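PDB 4BQH: Udp-n-acetylglucosamine pyrophosphorylase from Trypanosoma brucei, which probably catalyses the reaction of UTP with N-acetyl-alpha-D-glucosamine 1-phosphate that yields UDP-N-acetyl-alpha-D-glucosamine and diphosphate. Local coordinates for residues Ser81-Ser86 with Asp290-Gly295; Ile294-Glu299 with His303-Thr308; Gly326-Val331 with Phe423-Val428. All coordinates share one frame; numbering follows the deposited sequence.

Interaction 1: Ser81-Ser86 with Asp290-Gly295; sequences SFFDIS and DPVFIG
Phe-83 and Ile-85 reach Val-292 across a wide backbone gap, the CA atoms of Ile-85 and Val-292 lying 10.4 Å apart, so that side chains alone join the short strand 83-84 to the first turn of helix 291-300. Val-292 meets both residues with one methyl. Its CG1 stands anti to the backbone N (chi1 176°) and is thereby pushed out from the helix, where it meets Phe-83 CE2 at 4.1 Å, at the edge of the ring and close to its plane. The two side chains cross at about a right angle. Ile-85 adds a looser touch, its CD1 lying 4.4 Å from Val-292 CG1, while its CG2 rests 3.5 Å above the Phe-83 ring plane and covers the rim of one face. Beyond these segments, Arg-97 forms a cation-pi contact with Phe-83.

An aspartate caps a turn in each segment. Asp-84 OD1 takes two donors, Ser-86 N in an Asx turn and Ser-86 OG at 2.6 Å on its syn lone pair, which closes the turn through Ile-85. Asp-290 is the N-cap of the helix: its OD1 accepts from Val-292 N at 2.9 Å, approached from above the carboxylate plane, and weakly from Phe-293 N.

Strand 83-84 is a parallel neighbour of 423-427 in the large mixed sheet, and helix 291-300 packs beside it. No hydrogen bond passes between the two segments; their polar groups are spent on their own turns and on neighbours such as Lys-307, salt-bridged to Asp-290 OD2, and Gln-427, leaving a light van der Waals junction.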
loop_
_atom_site.group_PDB
_atom_site.type_symbol
_atom_site.label_atom_id
_atom_site.label_comp_id
_atom_site.label_asym_id
_atom_site.label_seq_id
_atom_site.Cartn_x
_atom_site.Cartn_y
_atom_site.Cartn_z
ATOM N N SER A 81 -0.954 -19.918 -15.355
ATOM C CA SER A 81 -2.347 -19.387 -15.303
ATOM C C SER A 81 -2.510 -17.870 -15.065
ATOM O O SER A 81 -3.606 -17.330 -15.198
ATOM C CB SER A 81 -3.174 -20.153 -14.268
ATOM O OG SER A 81 -2.798 -19.798 -12.933
ATOM N N PHE A 82 -1.423 -17.187 -14.715
ATOM C CA PHE A 82 -1.487 -15.783 -14.307
ATOM C C PHE A 82 -0.562 -14.968 -15.201
ATOM O O PHE A 82 0.349 -15.523 -15.812
ATOM C CB PHE A 82 -1.083 -15.648 -12.835
ATOM C CG PHE A 82 0.198 -16.357 -12.483
ATOM C CD1 PHE A 82 1.435 -15.707 -12.590
ATOM C CD2 PHE A 82 0.178 -17.680 -12.033
ATOM C CE1 PHE A 82 2.623 -16.368 -12.247
ATOM C CE2 PHE A 82 1.350 -18.341 -11.700
ATOM C CZ PHE A 82 2.569 -17.689 -11.800
ATOM N N PHE A 83 -0.776 -13.656 -15.256
ATOM C CA PHE A 83 0.045 -12.765 -16.074
ATOM C C PHE A 83 1.403 -12.640 -15.374
ATOM O O PHE A 83 1.471 -12.182 -14.216
ATOM C CB PHE A 83 -0.674 -11.414 -16.146
ATOM C CG PHE A 83 -0.077 -10.409 -17.106
ATOM C CD1 PHE A 83 0.549 -10.802 -18.293
ATOM C CD2 PHE A 83 -0.191 -9.056 -16.821
ATOM C CE1 PHE A 83 1.068 -9.844 -19.171
ATOM C CE2 PHE A 83 0.316 -8.095 -17.687
ATOM C CZ PHE A 83 0.951 -8.495 -18.859
ATOM N N ASP A 84 2.458 -13.079 -16.059
ATOM C CA ASP A 84 3.788 -13.106 -15.474
ATOM C C ASP A 84 4.729 -12.192 -16.267
ATOM O O ASP A 84 5.123 -12.503 -17.375
ATOM C CB ASP A 84 4.299 -14.546 -15.393
ATOM C CG ASP A 84 5.566 -14.691 -14.545
ATOM O OD1 ASP A 84 6.298 -13.704 -14.363
ATOM O OD2 ASP A 84 5.801 -15.810 -14.039
ATOM N N ILE A 85 5.076 -11.061 -15.672
ATOM C CA ILE A 85 6.018 -10.134 -16.284
ATOM C C ILE A 85 7.275 -9.964 -15.406
ATOM O O ILE A 85 7.883 -8.906 -15.368
ATOM C CB ILE A 85 5.315 -8.809 -16.644
ATOM C CG1 ILE A 85 4.630 -8.192 -15.423
ATOM C CG2 ILE A 85 4.279 -9.061 -17.732
ATOM C CD1 ILE A 85 3.998 -6.834 -15.671
ATOM N N SER A 86 7.686 -11.059 -14.770
ATOM C CA SER A 86 8.642 -11.009 -13.656
ATOM C C SER A 86 10.115 -10.998 -14.074
ATOM O O SER A 86 10.986 -10.947 -13.218
ATOM C CB SER A 86 8.368 -12.126 -12.632
ATOM O OG SER A 86 8.591 -13.409 -13.206
ATOM N N ASP A 290 0.066 2.449 -11.616
ATOM C CA ASP A 290 0.680 1.638 -12.664
ATOM C C ASP A 290 -0.354 1.363 -13.758
ATOM O O ASP A 290 -1.312 0.640 -13.503
ATOM C CB ASP A 290 1.120 0.304 -12.029
ATOM C CG ASP A 290 1.694 -0.677 -13.013
ATOM O OD1 ASP A 290 1.738 -0.424 -14.226
ATOM O OD2 ASP A 290 2.142 -1.755 -12.542
ATOM N N PRO A 291 -0.165 1.934 -14.972
ATOM C CA PRO A 291 -1.160 1.758 -16.030
ATOM C C PRO A 291 -1.256 0.315 -16.552
ATOM O O PRO A 291 -2.311 -0.074 -17.053
ATOM C CB PRO A 291 -0.669 2.713 -17.134
ATOM C CG PRO A 291 0.839 2.712 -16.954
ATOM C CD PRO A 291 0.993 2.730 -15.444
ATOM N N VAL A 292 -0.201 -0.486 -16.424
ATOM C CA VAL A 292 -0.303 -1.916 -16.835
ATOM C C VAL A 292 -1.189 -2.694 -15.844
ATOM O O VAL A 292 -2.026 -3.504 -16.249
ATOM C CB VAL A 292 1.082 -2.571 -16.972
ATOM C CG1 VAL A 292 0.993 -4.067 -17.287
ATOM C CG2 VAL A 292 1.893 -1.832 -18.038
ATOM N N PHE A 293 -0.994 -2.438 -14.556
ATOM C CA PHE A 293 -1.787 -3.044 -13.468
ATOM C C PHE A 293 -3.264 -2.672 -13.677
ATOM O O PHE A 293 -4.143 -3.526 -13.655
ATOM C CB PHE A 293 -1.256 -2.402 -12.174
ATOM C CG PHE A 293 -1.603 -3.108 -10.882
ATOM C CD1 PHE A 293 -1.986 -4.442 -10.823
ATOM C CD2 PHE A 293 -1.437 -2.414 -9.694
ATOM C CE1 PHE A 293 -2.227 -5.060 -9.581
ATOM C CE2 PHE A 293 -1.674 -3.021 -8.451
ATOM C CZ PHE A 293 -2.071 -4.345 -8.410
ATOM N N ILE A 294 -3.517 -1.389 -13.921
ATOM C CA ILE A 294 -4.878 -0.880 -14.177
ATOM C C ILE A 294 -5.496 -1.467 -15.452
ATOM O O ILE A 294 -6.658 -1.896 -15.442
ATOM C CB ILE A 294 -4.876 0.659 -14.215
ATOM C CG1 ILE A 294 -4.474 1.213 -12.827
ATOM C CG2 ILE A 294 -6.238 1.216 -14.665
ATOM C CD1 ILE A 294 -3.998 2.674 -12.910
ATOM N N GLY A 295 -4.726 -1.472 -16.528
ATOM C CA GLY A 295 -5.197 -2.020 -17.813
ATOM C C GLY A 295 -5.521 -3.504 -17.703
ATOM O O GLY A 295 -6.547 -3.978 -18.217
#

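Interaction 2: Ile294-Glu299 with His303-Thr308; sequences IGYAIE and HVVVKT
The ring of Tyr-296 presents its edge to Val-305: CD2 lies 3.7 Å and CE2 3.8 Å from Val-305 CG1, which sits near the ring plane, and nothing from 303-308 lies over either face. Outside the two segments the ring meets that of Phe-83 with the planes at about 35°, and Arg-97 and Arg-424 also touch it. With CG anti to the backbone N (chi1 -176°), the tyrosine leans from the helix toward the strand and crosses the valine obliquely.

Val-305 divides its two methyls between successive helix residues. CG1 takes the tyrosine edge, while CG2 goes to Ala-297, with the methyl CB at 3.6 Å and CA at 3.8 Å. Because alanine ends at CB, the helix backbone comes near the sheet here, and the CA atoms of Ala-297 and Val-305 are only 6.3 Å apart.

The pairing is that of a helix lying on a beta-sheet. Helix 291-300 links strands 275-280 and 304-309, which run parallel with the antiparallel strand 359-363 between them, and Leu-361 of that middle strand touches Ala-297 as well.

No hydrogen bond crosses this buried interface. Methyl groups and the tyrosine ring edge meet by van der Waals contact, consistent with a hydrophobic layer between helix and sheet in which both valine methyls are buried against the helix.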
loop_
_atom_site.group_PDB
_atom_site.type_symbol
_atom_site.label_atom_id
_atom_site.label_comp_id
_atom_site.label_asym_id
_atom_site.label_seq_id
_atom_site.Cartn_x
_atom_site.Cartn_y
_atom_site.Cartn_z
ATOM N N ILE A 294 -3.517 -1.389 -13.921
ATOM C CA ILE A 294 -4.878 -0.880 -14.177
ATOM C C ILE A 294 -5.496 -1.467 -15.452
ATOM O O ILE A 294 -6.658 -1.896 -15.442
ATOM C CB ILE A 294 -4.876 0.659 -14.215
ATOM C CG1 ILE A 294 -4.474 1.213 -12.827
ATOM C CG2 ILE A 294 -6.238 1.216 -14.665
ATOM C CD1 ILE A 294 -3.998 2.674 -12.910
ATOM N N GLY A 295 -4.726 -1.472 -16.528
ATOM C CA GLY A 295 -5.197 -2.020 -17.813
ATOM C C GLY A 295 -5.521 -3.504 -17.703
ATOM O O GLY A 295 -6.547 -3.978 -18.217
ATOM N N TYR A 296 -4.671 -4.235 -16.985
ATOM C CA TYR A 296 -4.919 -5.660 -16.733
ATOM C C TYR A 296 -6.231 -5.857 -15.971
ATOM O O TYR A 296 -7.041 -6.729 -16.323
ATOM C CB TYR A 296 -3.745 -6.241 -15.931
ATOM C CG TYR A 296 -3.794 -7.727 -15.661
ATOM C CD1 TYR A 296 -3.945 -8.674 -16.696
ATOM C CD2 TYR A 296 -3.598 -8.192 -14.366
ATOM C CE1 TYR A 296 -3.947 -10.049 -16.406
ATOM C CE2 TYR A 296 -3.608 -9.551 -14.064
ATOM C CZ TYR A 296 -3.783 -10.466 -15.072
ATOM O OH TYR A 296 -3.758 -11.790 -14.695
ATOM N N ALA A 297 -6.468 -5.071 -14.926
ATOM C CA ALA A 297 -7.721 -5.217 -14.185
ATOM C C ALA A 297 -8.923 -4.976 -15.097
ATOM O O ALA A 297 -9.895 -5.717 -15.056
ATOM C CB ALA A 297 -7.764 -4.260 -13.000
ATOM N N ILE A 298 -8.821 -3.944 -15.930
ATOM C CA ILE A 298 -9.938 -3.560 -16.799
ATOM C C ILE A 298 -10.216 -4.647 -17.844
ATOM O O ILE A 298 -11.380 -5.070 -18.019
ATOM C CB ILE A 298 -9.684 -2.201 -17.452
ATOM C CG1 ILE A 298 -9.809 -1.105 -16.377
ATOM C CG2 ILE A 298 -10.703 -1.942 -18.576
ATOM C CD1 ILE A 298 -9.295 0.261 -16.784
ATOM N N GLU A 299 -9.161 -5.100 -18.518
ATOM C CA GLU A 299 -9.316 -6.078 -19.607
ATOM C C GLU A 299 -9.733 -7.442 -19.085
ATOM O O GLU A 299 -10.474 -8.175 -19.780
ATOM C CB GLU A 299 -8.042 -6.124 -20.482
ATOM C CG GLU A 299 -7.811 -4.816 -21.262
ATOM C CD GLU A 299 -8.917 -4.484 -22.282
ATOM O OE1 GLU A 299 -9.491 -5.395 -22.898
ATOM O OE2 GLU A 299 -9.235 -3.297 -22.449
ATOM N N HIS A 303 -12.219 -7.715 -10.152
ATOM C CA HIS A 303 -12.557 -6.887 -8.985
ATOM C C HIS A 303 -11.383 -6.774 -8.024
ATOM O O HIS A 303 -11.281 -5.819 -7.257
ATOM C CB HIS A 303 -13.786 -7.448 -8.289
ATOM C CG HIS A 303 -15.070 -7.155 -9.029
ATOM N ND1 HIS A 303 -15.622 -5.913 -9.068
ATOM C CD2 HIS A 303 -15.907 -7.990 -9.779
ATOM C CE1 HIS A 303 -16.753 -5.947 -9.822
ATOM N NE2 HIS A 303 -16.938 -7.229 -10.243
ATOM N N VAL A 304 -10.488 -7.759 -8.060
ATOM C CA VAL A 304 -9.218 -7.698 -7.297
ATOM C C VAL A 304 -8.083 -8.177 -8.191
ATOM O O VAL A 304 -8.187 -9.267 -8.771
ATOM C CB VAL A 304 -9.253 -8.593 -6.037
ATOM C CG1 VAL A 304 -7.846 -8.667 -5.399
ATOM C CG2 VAL A 304 -10.264 -8.054 -5.033
ATOM N N VAL A 305 -7.005 -7.390 -8.286
ATOM C CA VAL A 305 -5.751 -7.877 -8.855
ATOM C C VAL A 305 -4.685 -7.703 -7.789
ATOM O O VAL A 305 -4.612 -6.638 -7.163
ATOM C CB VAL A 305 -5.319 -7.095 -10.118
ATOM C CG1 VAL A 305 -4.109 -7.762 -10.739
ATOM C CG2 VAL A 305 -6.450 -7.069 -11.148
ATOM N N VAL A 306 -3.901 -8.762 -7.549
ATOM C CA VAL A 306 -2.772 -8.659 -6.625
ATOM C C VAL A 306 -1.462 -8.732 -7.389
ATOM O O VAL A 306 -1.317 -9.497 -8.390
ATOM C CB VAL A 306 -2.794 -9.743 -5.518
ATOM C CG1 VAL A 306 -4.097 -9.624 -4.711
ATOM C CG2 VAL A 306 -2.663 -11.140 -6.121
ATOM N N LYS A 307 -0.501 -7.930 -6.938
ATOM C CA LYS A 307 0.861 -8.117 -7.435
ATOM C C LYS A 307 1.626 -9.056 -6.526
ATOM O O LYS A 307 1.532 -8.969 -5.303
ATOM C CB LYS A 307 1.621 -6.791 -7.495
ATOM C CG LYS A 307 1.342 -6.026 -8.769
ATOM C CD LYS A 307 2.230 -4.782 -8.777
ATOM C CE LYS A 307 2.029 -4.010 -10.066
ATOM N NZ LYS A 307 2.666 -2.656 -9.977
ATOM N N THR A 308 2.412 -9.928 -7.133
ATOM C CA THR A 308 3.173 -10.942 -6.390
ATOM C C THR A 308 4.548 -11.044 -7.022
ATOM O O THR A 308 4.734 -10.609 -8.158
ATOM C CB THR A 308 2.490 -12.315 -6.467
ATOM O OG1 THR A 308 2.309 -12.690 -7.844
ATOM C CG2 THR A 308 1.109 -12.242 -5.798
#

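Interaction 3: Gly326-Val331 with Phe423-Val428; sequences GKWGVV and FRIMQV
The indole of Trp-328 lies over one face of the Phe-423 ring, and its atoms can be followed outward from the backbone. CB already stands over the phenyl face, 3.8 Å from the centroid of the Phe-423 ring and only 5° off its normal, a CH-pi contact. CG comes next and is the nearest atom, 3.4 Å from Phe-423 CD2. On the pyrrole side, CD1 is 3.5 Å from Phe-423 CD2, and NE1 still lies 3.7 Å from that same carbon. On the benzo side, Trp-328 CD2 lies 3.5 Å from Phe-423 CE2, and CE3 remains near that atom. Farther out the indole has passed the phenyl rim: CZ3 meets the CD1 methyl of Ile-425 at 3.9 Å, the two side chains crossing at about a right angle.

The overlap is an offset stack, with the five-membered ring and the phenyl ring at 4.1 Å between centroids and their planes 16° apart. Phe-423 owes its place to a CG anti to the backbone N (chi1 -180°), which extends the phenyl away from its strand toward the tryptophan. Arg-424 NH1, also bound to Ser-420 O, donates in its guanidinium plane to the Phe-423 carbonyl oxygen, from above the carbonyl plane, and so curls back along its own strand.

The stack bridges two sheets. Strand 327-331 is an outer member of the small antiparallel sheet with 320-324 and 74-75, whereas 423-427 runs parallel to 304-309 in the large mixed sheet. Phe-321 of strand 320-324 also touches Phe-423, and on the helical side Arg-424 forms a salt bridge with Glu-300 of helix 291-300.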
loop_
_atom_site.group_PDB
_atom_site.type_symbol
_atom_site.label_atom_id
_atom_site.label_comp_id
_atom_site.label_asym_id
_atom_site.label_seq_id
_atom_site.Cartn_x
_atom_site.Cartn_y
_atom_site.Cartn_z
ATOM N N GLY A 326 -11.758 -23.131 -3.859
ATOM C CA GLY A 326 -12.126 -22.073 -4.778
ATOM C C GLY A 326 -12.020 -20.635 -4.259
ATOM O O GLY A 326 -12.442 -19.709 -4.949
ATOM N N LYS A 327 -11.435 -20.432 -3.080
ATOM C CA LYS A 327 -11.349 -19.099 -2.463
ATOM C C LYS A 327 -9.891 -18.669 -2.357
ATOM O O LYS A 327 -9.062 -19.416 -1.838
ATOM C CB LYS A 327 -11.964 -19.103 -1.055
ATOM C CG LYS A 327 -13.395 -19.639 -0.981
ATOM C CD LYS A 327 -14.372 -18.825 -1.816
ATOM C CE LYS A 327 -15.672 -19.615 -2.012
ATOM N NZ LYS A 327 -16.852 -18.736 -2.233
ATOM N N TRP A 328 -9.587 -17.460 -2.836
ATOM C CA TRP A 328 -8.206 -16.973 -2.823
ATOM C C TRP A 328 -7.849 -16.327 -1.521
ATOM O O TRP A 328 -8.657 -15.601 -0.928
ATOM C CB TRP A 328 -8.023 -15.949 -3.930
ATOM C CG TRP A 328 -7.979 -16.618 -5.264
ATOM C CD1 TRP A 328 -9.012 -16.752 -6.176
ATOM C CD2 TRP A 328 -6.833 -17.313 -5.858
ATOM N NE1 TRP A 328 -8.588 -17.454 -7.291
ATOM C CE2 TRP A 328 -7.285 -17.809 -7.161
ATOM C CE3 TRP A 328 -5.521 -17.542 -5.466
ATOM C CZ2 TRP A 328 -6.446 -18.526 -8.011
ATOM C CZ3 TRP A 328 -4.679 -18.266 -6.336
ATOM C CH2 TRP A 328 -5.138 -18.743 -7.574
ATOM N N GLY A 329 -6.608 -16.545 -1.085
ATOM C CA GLY A 329 -6.106 -15.962 0.132
ATOM C C GLY A 329 -4.590 -16.117 0.212
ATOM O O GLY A 329 -3.942 -16.460 -0.777
ATOM N N VAL A 330 -4.050 -15.847 1.389
ATOM C CA VAL A 330 -2.595 -15.926 1.608
ATOM C C VAL A 330 -2.315 -16.851 2.774
ATOM O O VAL A 330 -2.993 -16.780 3.826
ATOM C CB VAL A 330 -1.980 -14.534 1.878
ATOM C CG1 VAL A 330 -0.515 -14.626 2.340
ATOM C CG2 VAL A 330 -2.083 -13.655 0.640
ATOM N N VAL A 331 -1.323 -17.705 2.602
ATOM C CA VAL A 331 -0.859 -18.560 3.702
ATOM C C VAL A 331 0.483 -18.007 4.127
ATOM O O VAL A 331 1.419 -17.953 3.319
ATOM C CB VAL A 331 -0.715 -20.035 3.275
ATOM C CG1 VAL A 331 0.026 -20.842 4.349
ATOM C CG2 VAL A 331 -2.096 -20.646 3.010
ATOM N N PHE A 423 -10.853 -12.568 -9.653
ATOM C CA PHE A 423 -9.548 -12.418 -8.971
ATOM C C PHE A 423 -8.388 -12.729 -9.924
ATOM O O PHE A 423 -8.384 -13.766 -10.596
ATOM C CB PHE A 423 -9.493 -13.357 -7.748
ATOM C CG PHE A 423 -8.190 -13.266 -6.977
ATOM C CD1 PHE A 423 -8.057 -12.348 -5.933
ATOM C CD2 PHE A 423 -7.121 -14.082 -7.285
ATOM C CE1 PHE A 423 -6.884 -12.264 -5.213
ATOM C CE2 PHE A 423 -5.925 -14.014 -6.560
ATOM C CZ PHE A 423 -5.814 -13.094 -5.524
ATOM N N ARG A 424 -7.418 -11.820 -10.013
ATOM C CA ARG A 424 -6.252 -12.057 -10.867
ATOM C C ARG A 424 -4.945 -11.788 -10.123
ATOM O O ARG A 424 -4.877 -10.958 -9.205
ATOM C CB ARG A 424 -6.306 -11.176 -12.115
ATOM C CG ARG A 424 -7.513 -11.412 -13.042
ATOM C CD ARG A 424 -7.312 -12.731 -13.769
ATOM N NE ARG A 424 -8.418 -13.035 -14.695
ATOM C CZ ARG A 424 -9.493 -13.754 -14.393
ATOM N NH1 ARG A 424 -9.674 -14.246 -13.162
ATOM N NH2 ARG A 424 -10.417 -13.966 -15.339
ATOM N N ILE A 425 -3.916 -12.512 -10.542
ATOM C CA ILE A 425 -2.548 -12.331 -10.042
ATOM C C ILE A 425 -1.710 -11.743 -11.167
ATOM O O ILE A 425 -1.801 -12.200 -12.328
ATOM C CB ILE A 425 -1.941 -13.692 -9.671
ATOM C CG1 ILE A 425 -2.599 -14.205 -8.375
ATOM C CG2 ILE A 425 -0.409 -13.576 -9.522
ATOM C CD1 ILE A 425 -2.325 -15.672 -8.062
ATOM N N MET A 426 -0.881 -10.752 -10.829
ATOM C CA MET A 426 0.128 -10.232 -11.760
ATOM C C MET A 426 1.499 -10.441 -11.094
ATOM O O MET A 426 1.797 -9.818 -10.089
ATOM C CB MET A 426 -0.130 -8.753 -12.091
ATOM C CG MET A 426 0.804 -8.199 -13.169
ATOM S SD MET A 426 0.224 -6.569 -13.727
ATOM C CE MET A 426 0.752 -5.563 -12.424
ATOM N N GLN A 427 2.277 -11.373 -11.633
ATOM C CA GLN A 427 3.591 -11.701 -11.072
ATOM C C GLN A 427 4.595 -10.717 -11.683
ATOM O O GLN A 427 4.750 -10.682 -12.890
ATOM C CB GLN A 427 3.967 -13.151 -11.390
ATOM C CG GLN A 427 5.327 -13.598 -10.823
ATOM C CD GLN A 427 5.216 -14.396 -9.527
ATOM O OE1 GLN A 427 4.571 -13.966 -8.564
ATOM N NE2 GLN A 427 5.859 -15.566 -9.499
ATOM N N VAL A 428 5.256 -9.936 -10.832
ATOM C CA VAL A 428 6.128 -8.843 -11.270
ATOM C C VAL A 428 7.569 -9.068 -10.791
ATOM O O VAL A 428 7.834 -9.926 -9.957
ATOM C CB VAL A 428 5.622 -7.442 -10.810
ATOM C CG1 VAL A 428 4.249 -7.138 -11.392
ATOM C CG2 VAL A 428 5.603 -7.313 -9.277
#

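Overall arrangement
Interactions 1 and 2 share helix 291-300 and lie about 7 Å apart between centres; the first, only partly buried, uses the helix start, and the second, fully buried, its middle. Phe-293 of the first packs on Val-305 of the second, and a side-chain bond between Thr-308 and Gln-427 joins interactions 2 and 3. Interaction 3 is also buried, but joins the large sheet to a smaller one. Strand 423-427 connects all three, running between 83-84 and 304-309 as a parallel neighbour of both. Their chemistry follows position: a single valine methyl against a ring edge and an isoleucine methyl in a partly buried place, valine methyls between helix and sheet, and a stacked aromatic pair between sheets.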